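Local coordinates for putative chorismate mutase (Yersinia pestis biovar Microtus str. 91001, PDB 2GBB), which catalyses the Claisen rearrangement of chorismate to prephenate as a secreted, all-helical enzyme and may contribute to pathogenicity, at residues Q1-Q5 against C118-G124; V20-A25 against Q73-R77; P60-Q65 against A145-F150. All coordinates share one frame; numbering follows the deposited sequence.

From the N terminus, residues 1-5 are joined by the disulfide of interaction 1 to 118-124, the loop after helix 93-117, closing a loop of 112 intervening, largely helical residues. Interaction 2 lies wholly within that loop along the chain; it packs helix 17-26 on helix 55-82 and holds Lys24 and Gln73, probable substrate-binding residues. Interaction 3 starts from the same helix 55-82 but pairs it with helix 140-150 near the C terminus, so it crosses both others. In space, interactions 1 and 2 lie on opposite sides of the chain's centre, about 33 Å between centres. Interactions 1 and 3 touch, with Met123 and Gly124 packing on Phe150 and Phe147.

Interaction 1: Q1-Q5 against C118-G124; sequences QQCGQ and CKPAEMG
Cys3 and Cys118 are joined by a disulfide, SG to SG 2.0 Å, whose torsion about the sulfur-sulfur bond (-85°) gives it a left-handed sense. Each sulfur lies beside its own backbone N and anti to the carbonyl carbon, which aims the two CB-SG bonds at each other across the gap. Packing is closest just around this link. Cys3 CB rests on Glu122 CB at 3.5 Å, and Glu122 O lies equally near Cys3 CB. Gly4 continues the close part, lying against the backbone of 122-124 with Gly4 N 3.5 Å from Glu122 O and Gly4 CA 3.8 Å from Gly124 N; Gly4 N and Gln5 N bond to the carboxylate of Glu114 on helix 93-117. The solvent side is looser. Gln2 sits at its margin, and the extended chain of the exposed Glu122 runs past the bridge, with its OE2 3.6 Å from Cys3 SG. Its other oxygen turns back on its own loop: Lys119 N donates to Glu122 OE1 over 2.7 Å in a nearly straight bond (174°), approaching from the anti side and somewhat out of the carboxylate plane. This holds the carboxylate beside the bridge. The arrangement is that of a surface disulfide tying an irregular N-terminal segment to the loop after a long helix, a kind of covalent link common in exported proteins.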
ATOM      1  N   GLN A   1     -15.257 -18.245 -29.251  1.00 65.67           N
ATOM      2  CA  GLN A   1     -14.858 -17.036 -28.464  1.00 65.66           C
ATOM      3  C   GLN A   1     -13.874 -16.181 -29.276  1.00 64.86           C
ATOM      4  O   GLN A   1     -12.704 -16.560 -29.435  1.00 65.17           O
ATOM      5  CB  GLN A   1     -14.210 -17.453 -27.134  1.00 65.66           C
ATOM      6  CG  GLN A   1     -15.181 -17.826 -25.997  1.00 66.78           C
ATOM      7  CD  GLN A   1     -14.474 -18.566 -24.833  1.00 66.77           C
ATOM      8  OE1 GLN A   1     -13.748 -19.543 -25.050  1.00 67.75           O
ATOM      9  NE2 GLN A   1     -14.700 -18.102 -23.603  1.00 66.58           N
ATOM     10  N   GLN A   2     -14.352 -15.034 -29.771  1.00 63.17           N
ATOM     11  CA  GLN A   2     -13.544 -14.133 -30.595  1.00 61.52           C
ATOM     12  C   GLN A   2     -13.509 -12.678 -30.061  1.00 59.61           C
ATOM     13  O   GLN A   2     -12.437 -12.099 -29.901  1.00 59.84           O
ATOM     14  CB  GLN A   2     -13.968 -14.216 -32.093  1.00 62.16           C
ATOM     15  CG  GLN A   2     -15.379 -13.637 -32.499  1.00 63.65           C
ATOM     16  CD  GLN A   2     -16.612 -14.302 -31.820  1.00 65.03           C
ATOM     17  OE1 GLN A   2     -16.532 -15.412 -31.286  1.00 66.77           O
ATOM     18  NE2 GLN A   2     -17.754 -13.616 -31.859  1.00 63.07           N
ATOM     19  N   CYS A   3     -14.667 -12.107 -29.764  1.00 56.95           N
ATOM     20  CA  CYS A   3     -14.764 -10.709 -29.337  1.00 54.76           C
ATOM     21  C   CYS A   3     -15.248 -10.620 -27.896  1.00 52.66           C
ATOM     22  O   CYS A   3     -16.126 -11.376 -27.487  1.00 52.72           O
ATOM     23  CB  CYS A   3     -15.721  -9.930 -30.240  1.00 54.89           C
ATOM     24  SG  CYS A   3     -15.543 -10.218 -32.009  1.00 55.91           S
ATOM     25  N   GLY A   4     -14.677  -9.682 -27.143  1.00 50.43           N
ATOM     26  CA  GLY A   4     -14.894  -9.578 -25.684  1.00 46.86           C
ATOM     27  C   GLY A   4     -14.072 -10.541 -24.845  1.00 44.40           C
ATOM     28  O   GLY A   4     -14.454 -10.889 -23.720  1.00 44.97           O
ATOM     29  N   GLN A   5     -12.932 -10.981 -25.367  1.00 41.96           N
ATOM     30  CA  GLN A   5     -12.101 -11.929 -24.629  1.00 39.54           C
ATOM     31  C   GLN A   5     -10.789 -11.371 -24.003  1.00 36.86           C
ATOM     32  O   GLN A   5      -9.939 -12.137 -23.577  1.00 34.59           O
ATOM     33  CB  GLN A   5     -11.826 -13.177 -25.485  1.00 40.81           C
ATOM     34  CG  GLN A   5     -13.074 -14.030 -25.866  1.00 44.79           C
ATOM     35  CD  GLN A   5     -14.125 -14.172 -24.741  1.00 50.64           C
ATOM     36  OE1 GLN A   5     -13.817 -14.514 -23.575  1.00 52.03           O
ATOM     37  NE2 GLN A   5     -15.379 -13.914 -25.099  1.00 51.17           N
ATOM     38  N   CYS A 118     -13.395  -7.399 -35.002  1.00 49.19           N
ATOM     39  CA  CYS A 118     -14.635  -7.087 -34.291  1.00 52.13           C
ATOM     40  C   CYS A 118     -15.068  -5.643 -34.420  1.00 54.00           C
ATOM     41  O   CYS A 118     -14.246  -4.756 -34.696  1.00 54.01           O
ATOM     42  CB  CYS A 118     -14.516  -7.451 -32.798  1.00 52.10           C
ATOM     43  SG  CYS A 118     -13.894  -9.120 -32.514  1.00 53.22           S
ATOM     44  N   LYS A 119     -16.373  -5.424 -34.238  1.00 56.75           N
ATOM     45  CA  LYS A 119     -16.910  -4.090 -33.958  1.00 59.42           C
ATOM     46  C   LYS A 119     -16.490  -3.673 -32.535  1.00 60.49           C
ATOM     47  O   LYS A 119     -16.251  -4.535 -31.678  1.00 60.84           O
ATOM     48  CB  LYS A 119     -18.447  -4.073 -34.086  1.00 59.88           C
ATOM     49  CG  LYS A 119     -19.009  -4.235 -35.508  1.00 61.70           C
ATOM     50  CD  LYS A 119     -18.605  -3.088 -36.450  1.00 63.22           C
ATOM     51  CE  LYS A 119     -19.645  -2.866 -37.564  1.00 63.99           C
ATOM     52  NZ  LYS A 119     -19.334  -1.692 -38.461  1.00 64.12           N
ATOM     53  N   PRO A 120     -16.372  -2.354 -32.277  1.00 61.85           N
ATOM     54  CA  PRO A 120     -16.132  -1.950 -30.878  1.00 62.55           C
ATOM     55  C   PRO A 120     -17.386  -2.185 -30.014  1.00 63.19           C
ATOM     56  O   PRO A 120     -17.360  -1.960 -28.804  1.00 63.52           O
ATOM     57  CB  PRO A 120     -15.795  -0.449 -30.983  1.00 62.88           C
ATOM     58  CG  PRO A 120     -15.550  -0.193 -32.484  1.00 62.94           C
ATOM     59  CD  PRO A 120     -16.410  -1.197 -33.194  1.00 61.64           C
ATOM     60  N   ALA A 121     -18.466  -2.637 -30.655  1.00 63.62           N
ATOM     61  CA  ALA A 121     -19.683  -3.097 -29.981  1.00 63.72           C
ATOM     62  C   ALA A 121     -19.585  -4.563 -29.537  1.00 63.70           C
ATOM     63  O   ALA A 121     -20.164  -4.948 -28.524  1.00 63.83           O
ATOM     64  CB  ALA A 121     -20.901  -2.898 -30.887  1.00 64.08           C
ATOM     65  N   GLU A 122     -18.854  -5.382 -30.288  1.00 63.63           N
ATOM     66  CA  GLU A 122     -18.676  -6.785 -29.907  1.00 63.44           C
ATOM     67  C   GLU A 122     -17.644  -6.910 -28.786  1.00 63.41           C
ATOM     68  O   GLU A 122     -17.586  -7.927 -28.080  1.00 63.31           O
ATOM     69  CB  GLU A 122     -18.239  -7.635 -31.102  1.00 63.29           C
ATOM     70  CG  GLU A 122     -19.294  -7.904 -32.160  1.00 63.29           C
ATOM     71  CD  GLU A 122     -18.662  -8.372 -33.470  1.00 63.38           C
ATOM     72  OE1 GLU A 122     -18.136  -7.511 -34.212  1.00 60.82           O
ATOM     73  OE2 GLU A 122     -18.678  -9.599 -33.747  1.00 62.58           O
HETATM   74  N   MSE A 123     -16.832  -5.872 -28.620  1.00 63.01           N
HETATM   75  CA  MSE A 123     -15.751  -5.911 -27.641  1.00 62.85           C
HETATM   76  C   MSE A 123     -16.245  -5.505 -26.259  1.00 61.80           C
HETATM   77  O   MSE A 123     -17.337  -4.939 -26.124  1.00 61.76           O
HETATM   78  CB  MSE A 123     -14.574  -5.034 -28.080  1.00 62.78           C
HETATM   79  CG  MSE A 123     -13.874  -5.509 -29.354  1.00 63.31           C
HETATM   80 SE   MSE A 123     -12.543  -4.221 -29.990  0.70 64.78          SE
HETATM   81  CE  MSE A 123     -11.060  -4.613 -28.692  1.00 64.41           C
ATOM     82  N   GLY A 124     -15.434  -5.799 -25.241  1.00 60.97           N
ATOM     83  CA  GLY A 124     -15.793  -5.555 -23.848  1.00 59.86           C
ATOM     84  C   GLY A 124     -16.198  -4.114 -23.614  1.00 59.02           C
ATOM     85  O   GLY A 124     -15.554  -3.188 -24.128  1.00 58.46           O
TER

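Interaction 2: V20-A25 against Q73-R77; sequences VAGYKA and QYRYR. With CIT (citric acid), chain J; SO4 (sulfate ion), chain F.
Lys24, Gln73 and a bound citrate meet in a closed triangle of polar contacts. Lys24 NZ donates to Gln73 OE1 over 2.8 Å, in the carbonyl plane and on a lone pair, with a C=O...N angle of 127°. The other end of the same amide, Gln73 NE2, gives a straight bond (168°) to citrate O6 at 3.1 Å, and Lys24 NZ makes a weak bond to that same oxygen. With both ends engaged, the amide's rotation is fixed. Lys24 gets there by running fully extended beyond CG, so that its tip passes down the gap and crosses the glutamine chain; NZ is also bonded to Ile31 O. Val20 CG1 packs beside the amide, 3.5 Å from Gln73 OE1. Citrate, probably from the crystallisation liquor, is held by Arg13 and Arg97 as well; Lys24, Gln73, Arg13 and Arg97 are all probable substrate-binding residues. It therefore seems to mark the carboxylate-binding active site of the all-helical, AroQ-type chorismate mutase fold. Here helices 17-26 and 55-82 cross at -52° with local axes 9.0 Å apart, with small alanines at the crossing: Ala21 CB sits 3.7 Å from Gln73 CA and touches Tyr76 CB. One turn on, Arg77 folds back at chi2 and chi3, bringing its CD to 3.5 Å from Ala25 CB and laying one guanidinium face over Ala25 CA. Arg77 NH1 bonds to Leu29 O in the loop beyond helix 17-26, while the Arg77 side chain also packs on Tyr74 of the second subunit.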
ATOM      1  N   VAL A  20       4.047 -10.929  -6.257  1.00 22.10           N
ATOM      2  CA  VAL A  20       5.079  -9.890  -6.442  1.00 21.41           C
ATOM      3  C   VAL A  20       5.176  -9.074  -5.165  1.00 21.60           C
ATOM      4  O   VAL A  20       6.258  -8.831  -4.677  1.00 22.34           O
ATOM      5  CB  VAL A  20       4.794  -8.981  -7.680  1.00 22.47           C
ATOM      6  CG1 VAL A  20       5.885  -7.884  -7.831  1.00 19.89           C
ATOM      7  CG2 VAL A  20       4.677  -9.818  -9.006  1.00 20.94           C
ATOM      8  N   ALA A  21       4.018  -8.715  -4.582  1.00 21.97           N
ATOM      9  CA  ALA A  21       3.940  -7.982  -3.318  1.00 21.69           C
ATOM     10  C   ALA A  21       4.640  -8.763  -2.222  1.00 21.83           C
ATOM     11  O   ALA A  21       5.359  -8.168  -1.397  1.00 22.08           O
ATOM     12  CB  ALA A  21       2.458  -7.750  -2.916  1.00 19.61           C
ATOM     13  N   GLY A  22       4.396 -10.080  -2.182  1.00 22.87           N
ATOM     14  CA  GLY A  22       5.016 -10.945  -1.149  1.00 23.09           C
ATOM     15  C   GLY A  22       6.519 -11.024  -1.297  1.00 23.23           C
ATOM     16  O   GLY A  22       7.237 -10.983  -0.294  1.00 24.47           O
ATOM     17  N   TYR A  23       7.006 -11.179  -2.532  1.00 22.18           N
ATOM     18  CA  TYR A  23       8.457 -11.124  -2.865  1.00 20.55           C
ATOM     19  C   TYR A  23       9.087  -9.807  -2.358  1.00 20.13           C
ATOM     20  O   TYR A  23      10.159  -9.771  -1.689  1.00 18.99           O
ATOM     21  CB  TYR A  23       8.618 -11.277  -4.409  1.00 21.41           C
ATOM     22  CG  TYR A  23       9.916 -10.687  -4.920  1.00 21.45           C
ATOM     23  CD1 TYR A  23      11.106 -11.390  -4.780  1.00 23.94           C
ATOM     24  CD2 TYR A  23       9.960  -9.385  -5.476  1.00 21.35           C
ATOM     25  CE1 TYR A  23      12.310 -10.860  -5.179  1.00 19.51           C
ATOM     26  CE2 TYR A  23      11.181  -8.819  -5.872  1.00 21.86           C
ATOM     27  CZ  TYR A  23      12.346  -9.596  -5.744  1.00 22.57           C
ATOM     28  OH  TYR A  23      13.583  -9.119  -6.093  1.00 22.85           O
ATOM     29  N   LYS A  24       8.401  -8.695  -2.630  1.00 19.88           N
ATOM     30  CA  LYS A  24       8.903  -7.390  -2.226  1.00 20.17           C
ATOM     31  C   LYS A  24       8.919  -7.210  -0.695  1.00 21.47           C
ATOM     32  O   LYS A  24       9.887  -6.728  -0.117  1.00 21.70           O
ATOM     33  CB  LYS A  24       8.090  -6.297  -2.947  1.00 21.07           C
ATOM     34  CG  LYS A  24       8.505  -6.192  -4.447  1.00 19.26           C
ATOM     35  CD  LYS A  24       7.576  -5.209  -5.233  1.00 20.99           C
ATOM     36  CE  LYS A  24       7.950  -5.110  -6.725  1.00 19.15           C
ATOM     37  NZ  LYS A  24       6.908  -4.097  -7.321  1.00 15.71           N
ATOM     38  N   ALA A  25       7.838  -7.600  -0.029  1.00 23.17           N
ATOM     39  CA  ALA A  25       7.737  -7.455   1.433  1.00 24.33           C
ATOM     40  C   ALA A  25       8.821  -8.247   2.126  1.00 24.87           C
ATOM     41  O   ALA A  25       9.481  -7.723   3.008  1.00 25.37           O
ATOM     42  CB  ALA A  25       6.310  -7.900   1.944  1.00 22.87           C
ATOM     43  N   GLN A  73      -0.440  -4.355  -4.842  1.00 22.30           N
ATOM     44  CA  GLN A  73       0.739  -4.639  -4.049  1.00 21.85           C
ATOM     45  C   GLN A  73       0.805  -3.748  -2.825  1.00 21.77           C
ATOM     46  O   GLN A  73       1.105  -4.223  -1.748  1.00 20.75           O
ATOM     47  CB  GLN A  73       2.005  -4.451  -4.869  1.00 21.34           C
ATOM     48  CG  GLN A  73       2.146  -5.441  -6.062  1.00 20.84           C
ATOM     49  CD  GLN A  73       3.329  -5.031  -6.918  1.00 21.29           C
ATOM     50  OE1 GLN A  73       4.460  -5.027  -6.312  1.00 27.98           O
ATOM     51  NE2 GLN A  73       3.192  -4.605  -8.092  1.00 14.67           N
ATOM     52  N   TYR A  74       0.545  -2.459  -3.006  1.00 21.70           N
ATOM     53  CA  TYR A  74       0.563  -1.530  -1.872  1.00 22.15           C
ATOM     54  C   TYR A  74      -0.413  -1.952  -0.752  1.00 22.33           C
ATOM     55  O   TYR A  74      -0.076  -1.931   0.435  1.00 22.39           O
ATOM     56  CB  TYR A  74       0.133  -0.149  -2.360  1.00 20.82           C
ATOM     57  CG  TYR A  74       1.259   0.717  -2.907  1.00 23.05           C
ATOM     58  CD1 TYR A  74       2.460   0.855  -2.213  1.00 20.49           C
ATOM     59  CD2 TYR A  74       1.117   1.357  -4.173  1.00 21.33           C
ATOM     60  CE1 TYR A  74       3.506   1.648  -2.718  1.00 19.45           C
ATOM     61  CE2 TYR A  74       2.133   2.141  -4.689  1.00 20.95           C
ATOM     62  CZ  TYR A  74       3.306   2.273  -3.975  1.00 21.28           C
ATOM     63  OH  TYR A  74       4.255   3.051  -4.533  1.00 21.28           O
ATOM     64  N   ARG A  75      -1.613  -2.345  -1.187  1.00 21.94           N
ATOM     65  CA  ARG A  75      -2.680  -2.790  -0.337  1.00 22.77           C
ATOM     66  C   ARG A  75      -2.301  -4.052   0.411  1.00 22.72           C
ATOM     67  O   ARG A  75      -2.550  -4.126   1.612  1.00 22.29           O
ATOM     68  CB  ARG A  75      -3.958  -2.933  -1.160  1.00 21.82           C
ATOM     69  CG  ARG A  75      -4.587  -1.575  -1.378  1.00 23.94           C
ATOM     70  CD  ARG A  75      -5.866  -1.563  -2.265  1.00 23.85           C
ATOM     71  NE  ARG A  75      -6.156  -0.166  -2.616  1.00 23.25           N
ATOM     72  CZ  ARG A  75      -6.423   0.283  -3.842  1.00 23.95           C
ATOM     73  NH1 ARG A  75      -6.475  -0.572  -4.872  1.00 23.89           N
ATOM     74  NH2 ARG A  75      -6.625   1.600  -4.049  1.00 21.85           N
ATOM     75  N   TYR A  76      -1.626  -5.005  -0.266  1.00 22.02           N
ATOM     76  CA  TYR A  76      -1.102  -6.165   0.411  1.00 22.30           C
ATOM     77  C   TYR A  76      -0.055  -5.794   1.417  1.00 23.09           C
ATOM     78  O   TYR A  76      -0.048  -6.355   2.533  1.00 23.68           O
ATOM     79  CB  TYR A  76      -0.559  -7.238  -0.561  1.00 23.38           C
ATOM     80  CG  TYR A  76      -1.671  -8.185  -1.079  1.00 24.33           C
ATOM     81  CD1 TYR A  76      -2.243  -9.158  -0.230  1.00 24.10           C
ATOM     82  CD2 TYR A  76      -2.168  -8.045  -2.367  1.00 21.13           C
ATOM     83  CE1 TYR A  76      -3.283 -10.020  -0.695  1.00 25.39           C
ATOM     84  CE2 TYR A  76      -3.138  -8.908  -2.877  1.00 23.70           C
ATOM     85  CZ  TYR A  76      -3.731  -9.881  -2.018  1.00 25.76           C
ATOM     86  OH  TYR A  76      -4.731 -10.707  -2.522  1.00 26.37           O
ATOM     87  N   ARG A  77       0.859  -4.882   1.052  1.00 23.60           N
ATOM     88  CA  ARG A  77       1.936  -4.521   2.018  1.00 23.67           C
ATOM     89  C   ARG A  77       1.278  -3.976   3.317  1.00 21.96           C
ATOM     90  O   ARG A  77       1.655  -4.337   4.427  1.00 21.28           O
ATOM     91  CB  ARG A  77       2.891  -3.453   1.461  1.00 24.25           C
ATOM     92  CG  ARG A  77       3.920  -3.851   0.479  1.00 27.18           C
ATOM     93  CD  ARG A  77       4.946  -4.863   1.019  1.00 26.61           C
ATOM     94  NE  ARG A  77       6.138  -4.363   1.709  1.00 24.24           N
ATOM     95  CZ  ARG A  77       7.183  -3.793   1.128  1.00 27.81           C
ATOM     96  NH1 ARG A  77       7.177  -3.564  -0.166  1.00 25.50           N
ATOM     97  NH2 ARG A  77       8.215  -3.397   1.847  1.00 25.67           N
TER
HETATM   98  C1  CIT J 191       6.507  -6.531 -11.261  1.00 48.11           C
HETATM   99  O1  CIT J 191       6.922  -7.522 -11.912  1.00 44.67           O
HETATM  100  O2  CIT J 191       7.253  -5.958 -10.433  1.00 42.76           O
HETATM  101  C2  CIT J 191       5.098  -6.014 -11.474  1.00 49.06           C
HETATM  102  C3  CIT J 191       5.094  -4.621 -12.101  1.00 51.96           C
HETATM  103  O7  CIT J 191       5.878  -4.594 -13.340  1.00 51.95           O
HETATM  104  C4  CIT J 191       3.644  -4.258 -12.415  1.00 50.27           C
HETATM  105  C5  CIT J 191       3.219  -4.860 -13.739  1.00 49.51           C
HETATM  106  O3  CIT J 191       4.064  -5.490 -14.453  1.00 45.85           O
HETATM  107  O4  CIT J 191       2.017  -4.728 -14.139  1.00 51.64           O
HETATM  108  C6  CIT J 191       5.749  -3.586 -11.171  1.00 53.79           C
HETATM  109  O5  CIT J 191       6.712  -2.889 -11.626  1.00 52.69           O
HETATM  110  O6  CIT J 191       5.380  -3.448  -9.967  1.00 50.88           O
HETATM  111  S   SO4 F 200      -6.336 -13.352  -0.826  0.50 49.32           S
HETATM  112  O1  SO4 F 200      -5.283 -12.358  -0.766  0.50 46.22           O
HETATM  113  O2  SO4 F 200      -5.769 -14.589  -1.345  0.50 48.24           O
HETATM  114  O3  SO4 F 200      -6.872 -13.569   0.517  0.50 48.27           O
HETATM  115  O4  SO4 F 200      -7.422 -12.898  -1.685  0.50 48.61           O

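Interaction 3: P60-Q65 against A145-F150; sequences PLMVAQ and AIFSTF
Thr149 turns its OG1 into the position between backbone N and carbonyl carbon (chi1 49°), which swings the hydroxyl toward Leu61 and Ala64 and sets CG2 over Pro60. Thr149 OG1 lies 3.4 Å from Leu61 CA and 3.3 Å from Ala64 CB, while Thr149 CG2 meets Pro60 O at 3.5 Å. Although it faces apolar atoms of the other helix, OG1 has Ala145 O and Ile146 O of its own helix close by, the usual way a threonine satisfies itself within a helix. Ile146 has CG1 beside its backbone N (chi1 -74°), which lays that branch along the Ala64 backbone, 3.8 Å from Ala64 O, and leaves CG2 to meet Leu61 CD2. Helices 55-82 and 140-150 thus form an antiparallel pair in the bundle, at 170° with local axes 8.3 Å apart, a close approach in which Ala64 CB fits against Ala145 O. The Leu61 chain also leans on Phe150, its CG reaching Phe150 CA. Around this seam, helices 7-14 and 93-117 add cover: Ile146 packs on Ile10 and Leu14, and Leu61 on Ile111. Helix 55-82 is kinked here: Pro60 has no N-H to give, and Leu61 N also lacks a bond to the preceding turn. A water bridges the two helices at this point, accepting weakly from Leu61 N and donating to Thr149 O over 2.7 Å between water oxygen and carbonyl. The buried Gln65 packs beside Arg13, a probable substrate-binding residue, their side chains about 4 Å apart.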
ATOM      1  N   PRO A  60      -0.291   3.807 -22.693  1.00 23.64           N
ATOM      2  CA  PRO A  60      -1.254   4.135 -21.670  1.00 23.76           C
ATOM      3  C   PRO A  60      -1.845   2.899 -20.983  1.00 23.82           C
ATOM      4  O   PRO A  60      -1.954   2.861 -19.765  1.00 22.55           O
ATOM      5  CB  PRO A  60      -2.295   4.968 -22.455  1.00 24.24           C
ATOM      6  CG  PRO A  60      -1.438   5.671 -23.451  1.00 23.24           C
ATOM      7  CD  PRO A  60      -0.679   4.474 -23.956  1.00 23.05           C
ATOM      8  N   LEU A  61      -2.155   1.873 -21.762  1.00 24.41           N
ATOM      9  CA  LEU A  61      -2.647   0.598 -21.235  1.00 24.03           C
ATOM     10  C   LEU A  61      -1.604  -0.072 -20.351  1.00 22.76           C
ATOM     11  O   LEU A  61      -1.931  -0.560 -19.295  1.00 21.77           O
ATOM     12  CB  LEU A  61      -2.941  -0.372 -22.365  1.00 24.65           C
ATOM     13  CG  LEU A  61      -4.041  -1.418 -22.204  1.00 27.46           C
ATOM     14  CD1 LEU A  61      -3.655  -2.680 -22.971  1.00 26.01           C
ATOM     15  CD2 LEU A  61      -4.586  -1.675 -20.789  1.00 28.49           C
HETATM   16  N   MSE A  62      -0.360  -0.092 -20.789  1.00 23.54           N
HETATM   17  CA  MSE A  62       0.688  -0.634 -19.919  1.00 23.66           C
HETATM   18  C   MSE A  62       0.786   0.177 -18.638  1.00 22.19           C
HETATM   19  O   MSE A  62       0.802  -0.387 -17.587  1.00 23.41           O
HETATM   20  CB  MSE A  62       2.016  -0.714 -20.650  1.00 22.76           C
HETATM   21  CG  MSE A  62       1.978  -1.549 -21.884  1.00 26.12           C
HETATM   22 SE   MSE A  62       1.090  -3.304 -21.664  0.70 34.38          SE
HETATM   23  CE  MSE A  62       2.196  -4.034 -20.198  1.00 28.49           C
ATOM     24  N   VAL A  63       0.827   1.512 -18.737  1.00 23.02           N
ATOM     25  CA  VAL A  63       0.779   2.404 -17.552  1.00 21.58           C
ATOM     26  C   VAL A  63      -0.411   2.064 -16.620  1.00 22.05           C
ATOM     27  O   VAL A  63      -0.232   1.912 -15.414  1.00 20.94           O
ATOM     28  CB  VAL A  63       0.819   3.911 -17.939  1.00 21.67           C
ATOM     29  CG1 VAL A  63       0.445   4.832 -16.743  1.00 22.87           C
ATOM     30  CG2 VAL A  63       2.242   4.308 -18.462  1.00 23.12           C
ATOM     31  N   ALA A  64      -1.619   1.932 -17.184  1.00 22.51           N
ATOM     32  CA  ALA A  64      -2.833   1.595 -16.396  1.00 22.97           C
ATOM     33  C   ALA A  64      -2.716   0.226 -15.715  1.00 23.28           C
ATOM     34  O   ALA A  64      -3.108   0.034 -14.524  1.00 22.81           O
ATOM     35  CB  ALA A  64      -4.118   1.663 -17.282  1.00 21.93           C
ATOM     36  N   GLN A  65      -2.148  -0.740 -16.441  1.00 22.79           N
ATOM     37  CA  GLN A  65      -2.023  -2.062 -15.858  1.00 22.75           C
ATOM     38  C   GLN A  65      -1.001  -2.058 -14.702  1.00 22.29           C
ATOM     39  O   GLN A  65      -1.199  -2.745 -13.697  1.00 22.79           O
ATOM     40  CB  GLN A  65      -1.593  -3.093 -16.915  1.00 22.61           C
ATOM     41  CG  GLN A  65      -2.743  -3.467 -17.828  1.00 25.23           C
ATOM     42  CD  GLN A  65      -2.368  -4.572 -18.744  1.00 26.33           C
ATOM     43  OE1 GLN A  65      -2.738  -5.724 -18.519  1.00 26.96           O
ATOM     44  NE2 GLN A  65      -1.606  -4.244 -19.790  1.00 22.87           N
ATOM     45  N   ALA A 145      -9.597   2.827 -15.144  1.00 29.58           N
ATOM     46  CA  ALA A 145      -8.408   3.331 -15.829  1.00 28.41           C
ATOM     47  C   ALA A 145      -7.862   2.321 -16.865  1.00 26.85           C
ATOM     48  O   ALA A 145      -7.371   2.686 -17.949  1.00 27.34           O
ATOM     49  CB  ALA A 145      -7.303   3.744 -14.749  1.00 28.87           C
ATOM     50  N   ILE A 146      -8.006   1.046 -16.570  1.00 25.71           N
ATOM     51  CA  ILE A 146      -7.520   0.046 -17.488  1.00 25.04           C
ATOM     52  C   ILE A 146      -8.439   0.005 -18.701  1.00 26.17           C
ATOM     53  O   ILE A 146      -7.959  -0.111 -19.848  1.00 25.41           O
ATOM     54  CB  ILE A 146      -7.475  -1.329 -16.862  1.00 24.12           C
ATOM     55  CG1 ILE A 146      -6.308  -1.405 -15.881  1.00 22.26           C
ATOM     56  CG2 ILE A 146      -7.338  -2.408 -17.975  1.00 22.10           C
ATOM     57  CD1 ILE A 146      -6.292  -2.661 -15.139  1.00 20.70           C
ATOM     58  N   PHE A 147      -9.741   0.092 -18.443  1.00 25.67           N
ATOM     59  CA  PHE A 147     -10.752   0.084 -19.522  1.00 27.66           C
ATOM     60  C   PHE A 147     -10.582   1.289 -20.416  1.00 27.98           C
ATOM     61  O   PHE A 147     -10.660   1.192 -21.612  1.00 27.69           O
ATOM     62  CB  PHE A 147     -12.188   0.097 -18.971  1.00 28.25           C
ATOM     63  CG  PHE A 147     -13.262   0.122 -20.065  1.00 31.35           C
ATOM     64  CD1 PHE A 147     -13.477  -0.989 -20.871  1.00 30.13           C
ATOM     65  CD2 PHE A 147     -14.023   1.276 -20.288  1.00 33.97           C
ATOM     66  CE1 PHE A 147     -14.447  -0.976 -21.893  1.00 35.01           C
ATOM     67  CE2 PHE A 147     -15.015   1.310 -21.300  1.00 35.23           C
ATOM     68  CZ  PHE A 147     -15.235   0.194 -22.099  1.00 33.59           C
ATOM     69  N   SER A 148     -10.380   2.463 -19.839  1.00 29.62           N
ATOM     70  CA  SER A 148     -10.346   3.583 -20.715  1.00 31.18           C
ATOM     71  C   SER A 148      -9.091   3.575 -21.605  1.00 30.95           C
ATOM     72  O   SER A 148      -9.159   3.994 -22.771  1.00 31.86           O
ATOM     73  CB  SER A 148     -10.578   4.880 -19.957  1.00 32.23           C
ATOM     74  OG  SER A 148      -9.483   5.170 -19.126  1.00 37.48           O
ATOM     75  N   THR A 149      -7.958   3.075 -21.097  1.00 29.75           N
ATOM     76  CA  THR A 149      -6.722   3.029 -21.926  1.00 29.09           C
ATOM     77  C   THR A 149      -6.775   1.907 -22.967  1.00 29.32           C
ATOM     78  O   THR A 149      -6.199   1.988 -24.061  1.00 29.67           O
ATOM     79  CB  THR A 149      -5.451   2.857 -21.045  1.00 28.45           C
ATOM     80  OG1 THR A 149      -5.679   1.785 -20.144  1.00 26.96           O
ATOM     81  CG2 THR A 149      -5.206   4.086 -20.181  1.00 26.41           C
ATOM     82  N   PHE A 150      -7.421   0.827 -22.593  1.00 30.12           N
ATOM     83  CA  PHE A 150      -7.649  -0.305 -23.485  1.00 30.65           C
ATOM     84  C   PHE A 150      -8.307   0.166 -24.800  1.00 30.68           C
ATOM     85  O   PHE A 150      -7.935  -0.255 -25.908  1.00 28.72           O
ATOM     86  CB  PHE A 150      -8.499  -1.329 -22.724  1.00 30.05           C
ATOM     87  CG  PHE A 150      -9.288  -2.253 -23.585  1.00 32.61           C
ATOM     88  CD1 PHE A 150      -8.708  -3.400 -24.116  1.00 33.98           C
ATOM     89  CD2 PHE A 150     -10.663  -2.014 -23.806  1.00 34.89           C
ATOM     90  CE1 PHE A 150      -9.470  -4.288 -24.926  1.00 33.47           C
ATOM     91  CE2 PHE A 150     -11.424  -2.894 -24.583  1.00 33.72           C
ATOM     92  CZ  PHE A 150     -10.807  -4.036 -25.151  1.00 32.48           C
TER
HETATM   93  O   HOH W   1      -3.581   2.680 -24.468  1.00 20.81           O